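Type I modular polyketide synthase (Streptomyces albus subsp. albus, PDB 6IYT) probably loads an ethylmalonyl extender unit from coenzyme A onto the acyl carrier protein during salinomycin chain assembly. Local coordinates at residues 436-440 with 441-445; 198-202 with 203-207; 182-185 with 186-190. All blocks are in the same frame, centred on the assembly; numbering follows the deposited sequence.

Contact 1 (436-440 with 441-445); sequences AEAWT and RGVAL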
# COMPACT_ATOMS: atom_id res chain seq x y z
N ALA A 436 -6.40 13.19 -0.95
CA ALA A 436 -7.54 13.91 -0.34
C ALA A 436 -8.11 13.17 0.86
O ALA A 436 -8.46 13.79 1.87
CB ALA A 436 -8.62 14.15 -1.38
N GLU A 437 -8.21 11.85 0.75
CA GLU A 437 -8.67 11.03 1.85
C GLU A 437 -7.75 11.16 3.09
O GLU A 437 -8.24 11.21 4.22
CB GLU A 437 -8.80 9.58 1.40
CG GLU A 437 -10.03 9.36 0.52
CD GLU A 437 -10.07 7.99 -0.15
OE1 GLU A 437 -9.04 7.26 -0.13
OE2 GLU A 437 -11.13 7.64 -0.68
N ALA A 438 -6.45 11.24 2.87
CA ALA A 438 -5.49 11.47 3.97
C ALA A 438 -5.60 12.90 4.52
O ALA A 438 -5.70 13.12 5.73
CB ALA A 438 -4.09 11.19 3.50
N TRP A 439 -5.54 13.88 3.62
CA TRP A 439 -5.47 15.29 4.02
C TRP A 439 -6.76 15.73 4.72
O TRP A 439 -6.71 16.46 5.72
CB TRP A 439 -5.22 16.17 2.80
CG TRP A 439 -5.22 17.69 3.10
CD1 TRP A 439 -4.24 18.42 3.75
CD2 TRP A 439 -6.28 18.60 2.85
NE1 TRP A 439 -4.58 19.75 3.79
CE2 TRP A 439 -5.86 19.88 3.29
CE3 TRP A 439 -7.53 18.48 2.26
CZ2 TRP A 439 -6.66 21.01 3.15
CZ3 TRP A 439 -8.32 19.61 2.12
CH2 TRP A 439 -7.87 20.86 2.54
N THR A 440 -7.91 15.25 4.24
CA THR A 440 -9.16 15.67 4.85
C THR A 440 -9.28 15.11 6.25
O THR A 440 -10.06 15.64 7.06
CB THR A 440 -10.41 15.28 4.05
OG1 THR A 440 -10.44 13.86 3.87
CG2 THR A 440 -10.46 16.01 2.70
N ARG A 441 -8.50 14.08 6.56
CA ARG A 441 -8.45 13.51 7.92
C ARG A 441 -7.28 14.05 8.75
O ARG A 441 -7.06 13.61 9.88
CB ARG A 441 -8.36 11.98 7.89
CG ARG A 441 -9.58 11.30 7.29
CD ARG A 441 -10.62 10.92 8.34
NE ARG A 441 -10.04 10.32 9.55
CZ ARG A 441 -9.84 9.02 9.73
NH1 ARG A 441 -10.03 8.16 8.75
NH2 ARG A 441 -9.29 8.62 10.85
N GLY A 442 -6.50 14.97 8.18
CA GLY A 442 -5.55 15.76 8.98
C GLY A 442 -4.09 15.52 8.66
O GLY A 442 -3.20 16.07 9.31
N VAL A 443 -3.82 14.72 7.64
CA VAL A 443 -2.48 14.43 7.26
C VAL A 443 -1.91 15.68 6.59
O VAL A 443 -2.51 16.21 5.65
CB VAL A 443 -2.39 13.23 6.28
CG1 VAL A 443 -0.99 13.12 5.69
CG2 VAL A 443 -2.76 11.94 6.99
N ALA A 444 -0.76 16.13 7.07
CA ALA A 444 -0.04 17.22 6.43
C ALA A 444 0.37 16.78 5.03
O ALA A 444 1.10 15.83 4.89
CB ALA A 444 1.18 17.59 7.24
N LEU A 445 -0.00 17.55 4.03
CA LEU A 445 0.26 17.16 2.64
C LEU A 445 0.49 18.39 1.76
O LEU A 445 -0.27 19.35 1.81
CB LEU A 445 -0.94 16.35 2.11
CG LEU A 445 -0.67 15.48 0.88
CD1 LEU A 445 -1.49 14.17 0.96
CD2 LEU A 445 -0.99 16.25 -0.39
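Ala-438 and Val-443 are joined where the chain leaves its helix: Val-443 N donates to Ala-438 O at 3.1 Å, nearly straight at 162°, around the shorter bond from Gly-442 N to Trp-439 O (2.9 Å). Residues 439-442 form a type I beta turn that carries the chain out of the helix, and Arg-441 N adds a weak third bond to Ala-438 O. Both full donors stand above the planes of their carbonyls, off the lone pairs. Gly-442 has positive phi (115°), and a beta carbon there would be jammed against the carbonyl oxygen of Arg-441, hence the glycine. Val-443 turns CG2 beside its own backbone N, which lays that methyl alongside Ala-438 CB at 3.8 Å; the small alanine lets the branched valine close in, and Leu-416 borders both. The indole of Trp-439 leads off in another direction, with CD1 at 3.4 Å from Val-443 O on an oblique approach. Arg-91 helps fix this residue, bonding Trp-439 O and lying against the ring in a cation-pi contact, while Trp-447 meets the ring edge-to-face. Thr-440 folds OG1 between its backbone N and carbonyl carbon (chi1 58°). From there the hydroxyl donates to Ala-436 O at 2.8 Å, on the opposite face of that carbonyl from Thr-440 N, so a buried hydroxyl is satisfied by a carbonyl one turn back. Arg-441 runs its CG past Glu-437 O at 3.4 Å and then bends, carrying its guanidinium to Val-415 O. The two nested backbone bonds and the glycine make a Schellman motif, accompanied by the apolar Ala-438 to Val-443 contact usual for it, ending helix 428-439.

Contact 2 (198-202 with 203-207); sequences VWQSV and GVVPD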
# COMPACT_ATOMS: atom_id res chain seq x y z
N VAL A 198 5.66 8.36 -4.53
CA VAL A 198 4.56 9.24 -4.86
C VAL A 198 4.12 10.01 -3.61
O VAL A 198 3.94 11.20 -3.63
CB VAL A 198 3.37 8.45 -5.45
CG1 VAL A 198 2.13 9.31 -5.57
CG2 VAL A 198 3.75 7.84 -6.79
N TRP A 199 3.97 9.29 -2.50
CA TRP A 199 3.65 9.96 -1.21
C TRP A 199 4.78 10.91 -0.80
O TRP A 199 4.54 12.00 -0.30
CB TRP A 199 3.41 8.91 -0.10
CG TRP A 199 2.08 8.17 -0.25
CD1 TRP A 199 1.90 6.89 -0.66
CD2 TRP A 199 0.78 8.66 0.12
NE1 TRP A 199 0.58 6.59 -0.68
CE2 TRP A 199 -0.13 7.64 -0.17
CE3 TRP A 199 0.30 9.87 0.60
CZ2 TRP A 199 -1.51 7.77 0.06
CZ3 TRP A 199 -1.08 9.99 0.86
CH2 TRP A 199 -1.95 8.96 0.57
N GLN A 200 6.01 10.45 -0.93
CA GLN A 200 7.15 11.26 -0.58
C GLN A 200 7.15 12.62 -1.29
O GLN A 200 7.50 13.64 -0.69
CB GLN A 200 8.41 10.49 -0.95
CG GLN A 200 9.70 11.22 -0.67
CD GLN A 200 10.91 10.36 -1.00
OE1 GLN A 200 10.80 9.37 -1.74
NE2 GLN A 200 12.04 10.70 -0.42
N SER A 201 6.61 12.67 -2.51
CA SER A 201 6.62 13.88 -3.32
C SER A 201 5.67 14.98 -2.79
O SER A 201 5.86 16.19 -3.10
CB SER A 201 6.29 13.56 -4.80
OG SER A 201 4.88 13.49 -5.00
N VAL A 202 4.74 14.60 -1.92
CA VAL A 202 3.88 15.58 -1.23
C VAL A 202 4.18 15.63 0.25
O VAL A 202 3.35 16.09 1.06
CB VAL A 202 2.40 15.33 -1.50
CG1 VAL A 202 2.08 15.62 -2.95
CG2 VAL A 202 2.00 13.90 -1.12
N GLY A 203 5.36 15.13 0.60
CA GLY A 203 5.89 15.25 1.96
C GLY A 203 5.32 14.26 2.96
O GLY A 203 5.38 14.48 4.18
N VAL A 204 4.73 13.18 2.47
CA VAL A 204 4.21 12.14 3.37
C VAL A 204 5.20 11.00 3.39
O VAL A 204 5.46 10.36 2.33
CB VAL A 204 2.81 11.65 2.93
CG1 VAL A 204 2.33 10.49 3.80
CG2 VAL A 204 1.81 12.78 3.00
N VAL A 205 5.89 10.90 4.52
CA VAL A 205 7.02 9.97 4.65
C VAL A 205 6.88 9.12 5.90
O VAL A 205 6.28 9.55 6.90
CB VAL A 205 8.39 10.71 4.67
CG1 VAL A 205 8.67 11.39 3.34
CG2 VAL A 205 8.47 11.72 5.80
N PRO A 206 7.48 7.93 5.88
CA PRO A 206 7.35 7.03 7.05
C PRO A 206 8.27 7.43 8.20
O PRO A 206 9.38 7.92 7.95
CB PRO A 206 7.80 5.68 6.50
CG PRO A 206 8.69 6.02 5.38
CD PRO A 206 8.05 7.23 4.74
N ASP A 207 7.73 7.39 9.41
CA ASP A 207 8.52 7.42 10.64
C ASP A 207 8.95 6.01 11.03
O ASP A 207 9.86 5.81 11.88
CB ASP A 207 7.71 8.04 11.80
CG ASP A 207 7.27 9.49 11.51
OD1 ASP A 207 8.15 10.29 11.13
OD2 ASP A 207 6.05 9.81 11.61
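Trp-199 O is gripped by two backbone donors, Val-204 N at 3.0 Å and Val-202 N at 3.1 Å, which reach it from opposite faces of the carbonyl plane. The Val-204 bond is fairly straight at 155°. Within the span of that bond, Gly-203 N donates to the next carbonyl, Gln-200 O, at 2.9 Å and closes a type I beta turn from Gln-200 to Gly-203. Gly-203 takes positive phi (80°), where a beta carbon would collide with Val-202 O, so the absence of a side chain is what allows the reversal. On the side chains, the indole of Trp-199 and the isopropyl group of Val-204 lie side by side and point the same way. Val-204 CG1, anti to its backbone N, approaches ring atom CE3 of Trp-199 obliquely at 3.8 Å. The bonds Val-204 N to Trp-199 O and Gly-203 N to Gln-200 O, with positive phi at Gly-203, make a Schellman motif, and the Trp-199/Val-204 pair is its apolar contact; it stops helix 181-200 and releases the chain into the loop that feeds edge strand 208-211 of the parallel sheet. A broad aromatic suits position 199, because the ring also meets Phe-435 of helix 428-439 and its NE1 bonds Thr-420 OG1. Val-202 supplies a second, looser apolar contact, its CG2 standing 4.3 Å from Val-204 CG2; both buried valines also meet the 441-445 loop. Ser-201 OG adds a second bond to Val-198 O, at 2.8 Å, which Ser-201 N also reaches. On the exposed flank the extended Gln-200 chain crosses Val-205 at an angle, the aliphatic CG touching Val-205 CG1 at 4.1 Å. Asp-207, at the far end of the loop, bonds Thr-121 N through OD2 where the chain enters the sheet.

Contact 3 (182-185 with 186-190); sequences EILQ and PVLFT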
# COMPACT_ATOMS: atom_id res chain seq x y z
N GLU A 182 7.23 -16.12 -9.58
CA GLU A 182 8.61 -15.64 -9.69
C GLU A 182 8.66 -14.36 -10.56
O GLU A 182 9.64 -13.65 -10.55
CB GLU A 182 9.51 -16.73 -10.24
CG GLU A 182 9.27 -17.04 -11.74
CD GLU A 182 8.19 -18.11 -12.00
OE1 GLU A 182 7.23 -18.29 -11.19
OE2 GLU A 182 8.26 -18.73 -13.11
N ILE A 183 7.55 -14.05 -11.20
CA ILE A 183 7.38 -12.79 -11.96
C ILE A 183 6.65 -11.77 -11.12
O ILE A 183 7.08 -10.60 -11.01
CB ILE A 183 6.60 -13.03 -13.25
CG1 ILE A 183 7.21 -14.19 -14.08
CG2 ILE A 183 6.52 -11.73 -14.06
CD1 ILE A 183 8.66 -14.04 -14.41
N LEU A 184 5.58 -12.22 -10.46
CA LEU A 184 4.74 -11.36 -9.64
C LEU A 184 5.47 -10.72 -8.47
O LEU A 184 5.31 -9.51 -8.20
CB LEU A 184 3.54 -12.16 -9.14
CG LEU A 184 2.51 -11.41 -8.33
CD1 LEU A 184 1.94 -10.29 -9.18
CD2 LEU A 184 1.40 -12.38 -7.89
N GLN A 185 6.19 -11.52 -7.68
CA GLN A 185 6.78 -10.95 -6.45
C GLN A 185 7.76 -9.81 -6.78
O GLN A 185 7.71 -8.77 -6.17
CB GLN A 185 7.40 -12.01 -5.57
CG GLN A 185 6.39 -12.99 -5.02
CD GLN A 185 6.91 -13.77 -3.81
OE1 GLN A 185 7.99 -13.50 -3.29
NE2 GLN A 185 6.09 -14.68 -3.31
N PRO A 186 8.64 -9.99 -7.78
CA PRO A 186 9.53 -8.86 -8.03
C PRO A 186 8.83 -7.66 -8.64
O PRO A 186 9.22 -6.50 -8.37
CB PRO A 186 10.59 -9.46 -9.01
CG PRO A 186 10.57 -10.93 -8.72
CD PRO A 186 9.09 -11.21 -8.49
N VAL A 187 7.74 -7.91 -9.38
CA VAL A 187 6.94 -6.79 -9.92
C VAL A 187 6.19 -6.04 -8.78
O VAL A 187 6.27 -4.84 -8.69
CB VAL A 187 5.95 -7.27 -10.96
CG1 VAL A 187 4.91 -6.21 -11.21
CG2 VAL A 187 6.68 -7.63 -12.23
N LEU A 188 5.59 -6.80 -7.85
CA LEU A 188 4.97 -6.20 -6.65
C LEU A 188 5.94 -5.38 -5.83
O LEU A 188 5.59 -4.33 -5.34
CB LEU A 188 4.37 -7.30 -5.78
CG LEU A 188 2.86 -7.51 -5.72
CD1 LEU A 188 2.08 -6.96 -6.87
CD2 LEU A 188 2.51 -8.98 -5.44
N PHE A 189 7.15 -5.93 -5.61
CA PHE A 189 8.21 -5.23 -4.95
C PHE A 189 8.49 -3.87 -5.63
O PHE A 189 8.52 -2.85 -4.97
CB PHE A 189 9.47 -6.08 -4.97
CG PHE A 189 10.71 -5.34 -4.59
CD1 PHE A 189 11.05 -5.20 -3.25
CD2 PHE A 189 11.62 -4.98 -5.53
CE1 PHE A 189 12.23 -4.57 -2.87
CE2 PHE A 189 12.80 -4.37 -5.18
CZ PHE A 189 13.11 -4.17 -3.83
N THR A 190 8.59 -3.87 -6.95
CA THR A 190 8.93 -2.66 -7.68
C THR A 190 7.81 -1.66 -7.55
O THR A 190 8.05 -0.50 -7.25
CB THR A 190 9.22 -2.94 -9.17
OG1 THR A 190 8.01 -3.33 -9.84
CG2 THR A 190 10.20 -3.99 -9.28
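Pro-186 puts its ring against the carbonyl of Glu-182, with CD 3.2 Å from Glu-182 O, and so makes a proline kink within helix 181-200. The imide N has no hydrogen to return to the preceding turn, and the ring carbon stands where a helical N-H would otherwise point. Regular bonding resumes at once, but unevenly: Val-187 N reaches Ile-183 O at a long 3.2 Å, whereas Leu-188 N meets Leu-184 O at 2.7 Å, nearly straight at 173°. Phe-189 N then bonds Gln-185 O at 2.9 Å, and the helix is again continuous. The leucine side chains pack closely where they cross. Leu-184 sends CG anti to its backbone N (chi1 -177°), and Leu-188 lays CD2 against that carbon at 3.8 Å, while its own first torsion (-106°) sits away from a staggered value, consistent with a constrained fit. Branched, wholly apolar leucines suit this buried face, where their methyl-bearing ends can meet. Gln-185 extends from the helix to rest on Val-235 and Ser-239 of helix 228-245 and on Gln-214, close to the GxSxG turn that probably holds the nucleophile. Glu-182, by contrast, faces a partly exposed margin, its carboxylate turned back to a salt bridge with Arg-180, a charge suited to this end of the contact. Between Ile-183 and Val-187 only the methyls are loose: the CG2 atoms stay 4.5 Å apart, though Val-187 CG2 lies 3.2 Å from Ile-183 O.

Along the chain the order is contact 3, contact 2, contact 1. Contacts 3 and 2 lie on one helix, 181-200: the first is its kinked early part, the second its end, with centres 23 Å apart. Contact 1 ends helix 428-439, far on in sequence, yet its centre is 12 Å from that of contact 2, and the two touch: Leu-445 CD2 lies 3.7 Å from Val-202 CB. The residues that follow or close the two helix ends thus pack together. Contacts 1 and 3 are on opposite sides of the chain's centre, with centres 30 Å apart. Helix 181-200 runs from near the GxSxG turn, which follows strand 208-211 and probably holds the nucleophile, to this junction.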